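Local coordinates for protein type II restriction enzyme ngomi (PDB 1FIU) that recognises the double-stranded DNA sequence 5'-GCCGGC-3' and, as a magnesium-dependent homotetramer, cleaves it after the first G to leave terminal 5'-phosphates, at residues 76-81 / 92-97; 240-245 / 281-286. One frame throughout, in Å; residues are numbered along the deposited sequence.

Contact 1 (76-81 / 92-97); sequences FVQSAF and WNVKQV
Phe81, at the C-terminal end of helix 62-81, drives one edge of its ring into the face of Trp92 on strand 92-96. Its CG stands anti to the backbone N (chi1 -169°), and this carries the ring from the helix across to the indole. Followed outward, CB and CG stay behind as the stem, while CD1 packs against Pro281 O and CE1 against Leu284 O. On the strand side CE2 is the leading atom, lying 3.6 Å from Trp92 CD2 and sitting 3.5 Å above the indole plane, offset toward its rim. CZ, at the tip, reaches Trp92 CE2 at 4.0 Å. Ring planes inclined by 71° and centroids 4.8 Å apart, measured to the five-membered ring, establish a T-shaped (edge-to-face) stack. The indole N-H is bonded to Arg88 O, a second tie on the orientation of the tryptophan.

Two residues along the strand, on the same side, Val94 fits against the helix by both its branches. CG1 meets Val77 CG1 at 4.1 Å, the two side chains crossing at about a right angle, whereas CG2 packs on the backbone, 3.8 Å from Gln78 CA. Gln78 then runs out in extended form past CB, and its NE2 donates to a water that also accepts from Val94 N at 2.9 Å. No direct hydrogen bond joins the two segments, so the polar link beside the exposed Gln78 is made through a water and the remainder is apolar.

The segment axes approach to 8.3 Å and run nearly antiparallel, at 164°. Such a spacing marks a helix laid on a sheet through side chains: here helix 62-81 packs on strand 92-96, an outermost strand of the mixed sheet within this chain, in the alpha/beta core of this PD-(D/E)XK-clan nuclease.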
ATOM      1  N   PHE I  76      21.251 -23.819  -7.711  1.00 18.58           N
ATOM      2  CA  PHE I  76      22.010 -23.505  -6.517  1.00 19.33           C
ATOM      3  C   PHE I  76      21.083 -23.507  -5.304  1.00 21.01           C
ATOM      4  O   PHE I  76      21.426 -24.058  -4.262  1.00 18.97           O
ATOM      5  CB  PHE I  76      22.669 -22.121  -6.637  1.00 19.34           C
ATOM      6  CG  PHE I  76      23.218 -21.612  -5.347  1.00 21.73           C
ATOM      7  CD1 PHE I  76      24.429 -22.091  -4.839  1.00 21.18           C
ATOM      8  CD2 PHE I  76      22.478 -20.710  -4.585  1.00 20.97           C
ATOM      9  CE1 PHE I  76      24.886 -21.679  -3.580  1.00 22.31           C
ATOM     10  CE2 PHE I  76      22.916 -20.299  -3.338  1.00 21.16           C
ATOM     11  CZ  PHE I  76      24.116 -20.777  -2.828  1.00 23.25           C
ATOM     12  N   VAL I  77      19.914 -22.873  -5.439  1.00 19.30           N
ATOM     13  CA  VAL I  77      18.983 -22.811  -4.319  1.00 18.96           C
ATOM     14  C   VAL I  77      18.500 -24.206  -3.941  1.00 20.02           C
ATOM     15  O   VAL I  77      18.500 -24.580  -2.762  1.00 19.16           O
ATOM     16  CB  VAL I  77      17.779 -21.882  -4.629  1.00 19.11           C
ATOM     17  CG1 VAL I  77      16.672 -22.058  -3.555  1.00 17.69           C
ATOM     18  CG2 VAL I  77      18.252 -20.420  -4.626  1.00 19.95           C
ATOM     19  N   GLN I  78      18.123 -24.983  -4.943  1.00 18.25           N
ATOM     20  CA  GLN I  78      17.652 -26.339  -4.695  1.00 22.01           C
ATOM     21  C   GLN I  78      18.692 -27.171  -3.946  1.00 21.38           C
ATOM     22  O   GLN I  78      18.405 -27.786  -2.916  1.00 22.31           O
ATOM     23  CB  GLN I  78      17.320 -27.006  -6.022  1.00 23.81           C
ATOM     24  CG  GLN I  78      16.671 -28.379  -5.896  1.00 30.85           C
ATOM     25  CD  GLN I  78      16.437 -29.016  -7.260  1.00 38.40           C
ATOM     26  OE1 GLN I  78      17.373 -29.182  -8.047  1.00 46.06           O
ATOM     27  NE2 GLN I  78      15.187 -29.372  -7.550  1.00 42.71           N
ATOM     28  N   SER I  79      19.927 -27.150  -4.439  1.00 21.68           N
ATOM     29  CA  SER I  79      20.986 -27.937  -3.832  1.00 22.54           C
ATOM     30  C   SER I  79      21.376 -27.510  -2.421  1.00 22.79           C
ATOM     31  O   SER I  79      21.566 -28.350  -1.536  1.00 23.83           O
ATOM     32  CB  SER I  79      22.214 -27.916  -4.761  1.00 26.62           C
ATOM     33  OG  SER I  79      23.136 -28.917  -4.377  1.00 35.44           O
ATOM     34  N   ALA I  80      21.516 -26.209  -2.184  1.00 20.53           N
ATOM     35  CA  ALA I  80      21.908 -25.750  -0.862  1.00 19.88           C
ATOM     36  C   ALA I  80      20.774 -25.864   0.179  1.00 19.47           C
ATOM     37  O   ALA I  80      21.002 -26.276   1.319  1.00 20.23           O
ATOM     38  CB  ALA I  80      22.423 -24.292  -0.939  1.00 18.22           C
ATOM     39  N   PHE I  81      19.545 -25.524  -0.227  1.00 19.55           N
ATOM     40  CA  PHE I  81      18.424 -25.575   0.704  1.00 18.29           C
ATOM     41  C   PHE I  81      18.126 -26.997   1.156  1.00 18.26           C
ATOM     42  O   PHE I  81      17.685 -27.226   2.300  1.00 19.70           O
ATOM     43  CB  PHE I  81      17.178 -24.943   0.051  1.00 17.05           C
ATOM     44  CG  PHE I  81      16.046 -24.708   1.017  1.00 15.30           C
ATOM     45  CD1 PHE I  81      16.220 -23.907   2.142  1.00 16.34           C
ATOM     46  CD2 PHE I  81      14.800 -25.285   0.788  1.00 19.52           C
ATOM     47  CE1 PHE I  81      15.166 -23.678   3.033  1.00 20.91           C
ATOM     48  CE2 PHE I  81      13.744 -25.061   1.666  1.00 19.92           C
ATOM     49  CZ  PHE I  81      13.922 -24.259   2.788  1.00 21.32           C
ATOM     50  N   TRP I  92      10.056 -30.012   0.018  1.00 17.70           N
ATOM     51  CA  TRP I  92      10.239 -28.793  -0.781  1.00 17.87           C
ATOM     52  C   TRP I  92      10.499 -28.995  -2.259  1.00 18.52           C
ATOM     53  O   TRP I  92      11.133 -29.969  -2.649  1.00 23.24           O
ATOM     54  CB  TRP I  92      11.414 -27.981  -0.210  1.00 18.40           C
ATOM     55  CG  TRP I  92      11.348 -27.710   1.264  1.00 18.64           C
ATOM     56  CD1 TRP I  92      11.991 -28.396   2.256  1.00 18.54           C
ATOM     57  CD2 TRP I  92      10.588 -26.679   1.912  1.00 19.23           C
ATOM     58  NE1 TRP I  92      11.682 -27.851   3.486  1.00 19.58           N
ATOM     59  CE2 TRP I  92      10.820 -26.802   3.306  1.00 16.59           C
ATOM     60  CE3 TRP I  92       9.735 -25.662   1.450  1.00 17.95           C
ATOM     61  CZ2 TRP I  92      10.228 -25.950   4.248  1.00 16.99           C
ATOM     62  CZ3 TRP I  92       9.149 -24.809   2.386  1.00 17.36           C
ATOM     63  CH2 TRP I  92       9.396 -24.960   3.771  1.00 19.39           C
ATOM     64  N   ASN I  93       9.998 -28.073  -3.078  1.00 15.14           N
ATOM     65  CA  ASN I  93      10.243 -28.126  -4.509  1.00 19.42           C
ATOM     66  C   ASN I  93      10.767 -26.764  -4.912  1.00 20.52           C
ATOM     67  O   ASN I  93      10.299 -25.733  -4.415  1.00 17.42           O
ATOM     68  CB  ASN I  93       8.959 -28.420  -5.267  1.00 22.05           C
ATOM     69  CG  ASN I  93       8.320 -29.723  -4.824  1.00 38.53           C
ATOM     70  OD1 ASN I  93       8.942 -30.792  -4.899  1.00 42.56           O
ATOM     71  ND2 ASN I  93       7.079 -29.644  -4.353  1.00 44.44           N
ATOM     72  N   VAL I  94      11.748 -26.752  -5.798  1.00 18.49           N
ATOM     73  CA  VAL I  94      12.303 -25.479  -6.266  1.00 20.74           C
ATOM     74  C   VAL I  94      12.227 -25.513  -7.775  1.00 23.48           C
ATOM     75  O   VAL I  94      12.677 -26.477  -8.392  1.00 24.13           O
ATOM     76  CB  VAL I  94      13.787 -25.322  -5.869  1.00 20.68           C
ATOM     77  CG1 VAL I  94      14.327 -23.963  -6.381  1.00 21.78           C
ATOM     78  CG2 VAL I  94      13.942 -25.415  -4.379  1.00 19.68           C
ATOM     79  N   LYS I  95      11.654 -24.495  -8.393  1.00 22.44           N
ATOM     80  CA  LYS I  95      11.602 -24.531  -9.835  1.00 25.99           C
ATOM     81  C   LYS I  95      11.541 -23.210 -10.557  1.00 26.50           C
ATOM     82  O   LYS I  95      10.995 -22.209 -10.070  1.00 21.07           O
ATOM     83  CB  LYS I  95      10.451 -25.406 -10.328  1.00 28.22           C
ATOM     84  CG  LYS I  95       9.088 -24.764 -10.218  1.00 28.78           C
ATOM     85  CD  LYS I  95       8.027 -25.591 -10.928  1.00 35.68           C
ATOM     86  CE  LYS I  95       6.672 -24.914 -10.838  1.00 37.29           C
ATOM     87  NZ  LYS I  95       5.563 -25.757 -11.381  1.00 40.11           N
ATOM     88  N   GLN I  96      12.150 -23.230 -11.740  1.00 24.91           N
ATOM     89  CA  GLN I  96      12.164 -22.084 -12.609  1.00 24.98           C
ATOM     90  C   GLN I  96      10.779 -22.141 -13.232  1.00 28.36           C
ATOM     91  O   GLN I  96      10.367 -23.176 -13.779  1.00 30.97           O
ATOM     92  CB  GLN I  96      13.276 -22.245 -13.643  1.00 24.85           C
ATOM     93  CG  GLN I  96      13.247 -21.185 -14.681  1.00 25.45           C
ATOM     94  CD  GLN I  96      14.344 -21.334 -15.708  1.00 22.13           C
ATOM     95  OE1 GLN I  96      14.908 -22.417 -15.900  1.00 23.19           O
ATOM     96  NE2 GLN I  96      14.645 -20.240 -16.387  1.00 22.74           N
ATOM     97  N   VAL I  97      10.038 -21.049 -13.131  1.00 27.80           N
ATOM     98  CA  VAL I  97       8.680 -21.052 -13.638  1.00 33.51           C
ATOM     99  C   VAL I  97       8.490 -20.948 -15.143  1.00 40.40           C
ATOM    100  O   VAL I  97       7.921 -21.853 -15.755  1.00 42.84           O
ATOM    101  CB  VAL I  97       7.849 -19.950 -12.970  1.00 33.32           C
ATOM    102  CG1 VAL I  97       6.402 -20.036 -13.450  1.00 31.35           C
ATOM    103  CG2 VAL I  97       7.911 -20.108 -11.458  1.00 32.63           C
TER
HETATM  104  O   HOH W   1      13.106 -29.264  -6.145  1.00 28.97           O

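Contact 2 (240-245 / 281-286); sequences CVYHFA and PLDLAV
Tyr242 and Asp283 both hold CG anti to the carbonyl carbon, with chi1 of -63° and -83°, and these torsions send the phenol from strand 240-243 and the carboxylate from helix 280-283 toward each other. Their meeting is a single short hydrogen bond: Tyr242 OH donates to Asp283 OD2 at 2.5 Å. The acceptor comes to the ring edge, in the plane of the phenol, and the bond uses the anti lone pair of OD2, the one facing away from OD1. Ring and carboxylate planes are turned 71° apart, so the two flat groups do not stack. Asp283 CB and CG each lie 3.3 Å from Tyr242 OH.

The carboxylate has further partners. OD2 also forms a salt bridge with Lys275 of the neighbouring strand 274-276, and OD1 accepts from the backbone N of Ser169 of the second subunit. With both oxygens engaged, the rotation of the carboxylate is well restrained. Both touching residues are buried; the lysine charge and the two hydrogen bonds would be expected to favour the ionised aspartate, consistent with a short, charge-assisted phenol–carboxylate bond that links the sheet to the C-terminal segment at a subunit interface.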
ATOM      1  N   CYS I 240      14.804  -8.672   0.641  1.00 16.25           N
ATOM      2  CA  CYS I 240      16.250  -8.461   0.582  1.00 15.80           C
ATOM      3  C   CYS I 240      16.740  -8.801  -0.829  1.00 19.55           C
ATOM      4  O   CYS I 240      16.084  -9.552  -1.552  1.00 16.32           O
ATOM      5  CB  CYS I 240      16.943  -9.376   1.594  1.00 16.27           C
ATOM      6  SG  CYS I 240      18.714  -8.921   1.902  1.00 17.52           S
ATOM      7  N   VAL I 241      17.885  -8.239  -1.219  1.00 14.23           N
ATOM      8  CA  VAL I 241      18.481  -8.521  -2.525  1.00 13.61           C
ATOM      9  C   VAL I 241      19.758  -9.318  -2.283  1.00 15.26           C
ATOM     10  O   VAL I 241      20.460  -9.105  -1.289  1.00 16.26           O
ATOM     11  CB  VAL I 241      18.791  -7.197  -3.278  1.00 14.54           C
ATOM     12  CG1 VAL I 241      19.573  -7.456  -4.574  1.00 16.34           C
ATOM     13  CG2 VAL I 241      17.486  -6.510  -3.634  1.00 15.80           C
ATOM     14  N   TYR I 242      20.059 -10.248  -3.179  1.00 15.59           N
ATOM     15  CA  TYR I 242      21.241 -11.091  -3.035  1.00 15.89           C
ATOM     16  C   TYR I 242      22.110 -10.965  -4.280  1.00 17.81           C
ATOM     17  O   TYR I 242      21.611 -11.107  -5.385  1.00 18.15           O
ATOM     18  CB  TYR I 242      20.813 -12.550  -2.845  1.00 15.18           C
ATOM     19  CG  TYR I 242      20.010 -12.726  -1.571  1.00 14.05           C
ATOM     20  CD1 TYR I 242      18.670 -12.327  -1.506  1.00 14.06           C
ATOM     21  CD2 TYR I 242      20.609 -13.246  -0.420  1.00 15.96           C
ATOM     22  CE1 TYR I 242      17.933 -12.442  -0.301  1.00 15.59           C
ATOM     23  CE2 TYR I 242      19.882 -13.366   0.786  1.00 16.75           C
ATOM     24  CZ  TYR I 242      18.544 -12.957   0.831  1.00 16.14           C
ATOM     25  OH  TYR I 242      17.854 -13.056   2.022  1.00 18.03           O
ATOM     26  N   HIS I 243      23.403 -10.681  -4.082  1.00 17.00           N
ATOM     27  CA  HIS I 243      24.333 -10.492  -5.187  1.00 16.62           C
ATOM     28  C   HIS I 243      25.046 -11.803  -5.515  1.00 14.25           C
ATOM     29  O   HIS I 243      25.463 -12.539  -4.606  1.00 17.15           O
ATOM     30  CB  HIS I 243      25.376  -9.407  -4.820  1.00 17.41           C
ATOM     31  CG  HIS I 243      26.156  -8.900  -6.001  1.00 18.03           C
ATOM     32  ND1 HIS I 243      27.389  -9.404  -6.358  1.00 20.30           N
ATOM     33  CD2 HIS I 243      25.829  -7.993  -6.952  1.00 16.38           C
ATOM     34  CE1 HIS I 243      27.788  -8.831  -7.485  1.00 21.21           C
ATOM     35  NE2 HIS I 243      26.859  -7.969  -7.867  1.00 17.58           N
ATOM     36  N   PHE I 244      25.214 -12.070  -6.810  1.00 15.28           N
ATOM     37  CA  PHE I 244      25.845 -13.307  -7.247  1.00 18.46           C
ATOM     38  C   PHE I 244      27.310 -13.468  -6.847  1.00 18.42           C
ATOM     39  O   PHE I 244      27.830 -14.587  -6.838  1.00 19.10           O
ATOM     40  CB  PHE I 244      25.696 -13.485  -8.774  1.00 16.79           C
ATOM     41  CG  PHE I 244      26.860 -12.960  -9.584  1.00 20.49           C
ATOM     42  CD1 PHE I 244      27.576 -13.819 -10.417  1.00 20.71           C
ATOM     43  CD2 PHE I 244      27.215 -11.601  -9.553  1.00 18.91           C
ATOM     44  CE1 PHE I 244      28.618 -13.338 -11.218  1.00 20.68           C
ATOM     45  CE2 PHE I 244      28.263 -11.118 -10.357  1.00 21.01           C
ATOM     46  CZ  PHE I 244      28.955 -11.988 -11.183  1.00 19.05           C
ATOM     47  N   ALA I 245      27.963 -12.365  -6.485  1.00 17.03           N
ATOM     48  CA  ALA I 245      29.378 -12.430  -6.103  1.00 17.28           C
ATOM     49  C   ALA I 245      29.697 -11.254  -5.198  1.00 21.06           C
ATOM     50  O   ALA I 245      30.529 -10.396  -5.506  1.00 21.25           O
ATOM     51  CB  ALA I 245      30.247 -12.391  -7.371  1.00 20.38           C
ATOM     52  N   PRO I 281      20.090 -19.489   0.837  1.00 18.43           N
ATOM     53  CA  PRO I 281      19.513 -20.747   1.350  1.00 18.83           C
ATOM     54  C   PRO I 281      19.170 -20.676   2.835  1.00 19.00           C
ATOM     55  O   PRO I 281      18.074 -21.067   3.245  1.00 19.55           O
ATOM     56  CB  PRO I 281      20.605 -21.774   1.063  1.00 20.33           C
ATOM     57  CG  PRO I 281      21.297 -21.211  -0.148  1.00 18.39           C
ATOM     58  CD  PRO I 281      21.386 -19.735   0.180  1.00 16.62           C
ATOM     59  N   LEU I 282      20.080 -20.142   3.650  1.00 18.52           N
ATOM     60  CA  LEU I 282      19.805 -20.015   5.083  1.00 19.42           C
ATOM     61  C   LEU I 282      18.687 -19.001   5.366  1.00 19.52           C
ATOM     62  O   LEU I 282      17.892 -19.194   6.292  1.00 17.77           O
ATOM     63  CB  LEU I 282      21.079 -19.616   5.852  1.00 22.39           C
ATOM     64  CG  LEU I 282      21.901 -20.781   6.405  1.00 23.59           C
ATOM     65  CD1 LEU I 282      23.271 -20.260   6.857  1.00 24.40           C
ATOM     66  CD2 LEU I 282      21.158 -21.454   7.579  1.00 24.09           C
ATOM     67  N   ASP I 283      18.611 -17.915   4.588  1.00 17.24           N
ATOM     68  CA  ASP I 283      17.539 -16.947   4.813  1.00 13.52           C
ATOM     69  C   ASP I 283      16.170 -17.570   4.458  1.00 16.68           C
ATOM     70  O   ASP I 283      15.155 -17.162   4.996  1.00 18.62           O
ATOM     71  CB  ASP I 283      17.782 -15.664   4.015  1.00 17.11           C
ATOM     72  CG  ASP I 283      18.735 -14.714   4.738  1.00 20.67           C
ATOM     73  OD1 ASP I 283      19.115 -15.020   5.888  1.00 18.05           O
ATOM     74  OD2 ASP I 283      19.073 -13.667   4.160  1.00 18.16           O
ATOM     75  N   LEU I 284      16.154 -18.555   3.563  1.00 17.45           N
ATOM     76  CA  LEU I 284      14.904 -19.239   3.227  1.00 14.89           C
ATOM     77  C   LEU I 284      14.512 -20.235   4.339  1.00 18.35           C
ATOM     78  O   LEU I 284      13.438 -20.841   4.288  1.00 17.55           O
ATOM     79  CB  LEU I 284      15.063 -20.000   1.912  1.00 17.57           C
ATOM     80  CG  LEU I 284      15.187 -19.147   0.638  1.00 19.77           C
ATOM     81  CD1 LEU I 284      15.420 -20.073  -0.545  1.00 19.61           C
ATOM     82  CD2 LEU I 284      13.939 -18.299   0.412  1.00 18.79           C
ATOM     83  N   ALA I 285      15.366 -20.415   5.340  1.00 17.90           N
ATOM     84  CA  ALA I 285      15.060 -21.349   6.427  1.00 17.62           C
ATOM     85  C   ALA I 285      14.512 -20.679   7.698  1.00 16.33           C
ATOM     86  O   ALA I 285      14.290 -21.366   8.701  1.00 18.14           O
ATOM     87  CB  ALA I 285      16.323 -22.153   6.783  1.00 20.11           C
ATOM     88  N   VAL I 286      14.275 -19.365   7.683  1.00 17.97           N
ATOM     89  CA  VAL I 286      13.801 -18.701   8.907  1.00 21.83           C
ATOM     90  C   VAL I 286      12.414 -19.188   9.372  1.00 22.76           C
ATOM     91  O   VAL I 286      12.153 -19.216  10.618  1.00 18.55           O
ATOM     92  CB  VAL I 286      13.741 -17.162   8.749  1.00 22.33           C
ATOM     93  CG1 VAL I 286      15.139 -16.593   8.455  1.00 20.76           C
ATOM     94  CG2 VAL I 286      12.763 -16.808   7.662  1.00 25.35           C
ATOM     95  OXT VAL I 286      11.598 -19.510   8.471  1.00 21.41           O
TER

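Contact 1 closes before contact 2 opens along the chain, yet their centres are only 13 Å apart and they touch. Ala80 CB lies 3.4 Å from Pro281 CG, and Phe76 CE2 is 3.7 Å from the same Pro281 CG; helix 62-81 thus packs on strand 92-96 in contact 1 and also touches segment 281-286 of contact 2. Both contacts reach the same mixed sheet, which carries the magnesium ligand Cys186 on its strand 179-187. The side chain of Val77 is about 8 Å, and that of Tyr242 about 9 Å, from the side chain of Cys186. Each of the two is about 13 Å from a bound magnesium ion, so both contacts lie near the metal site without reaching it.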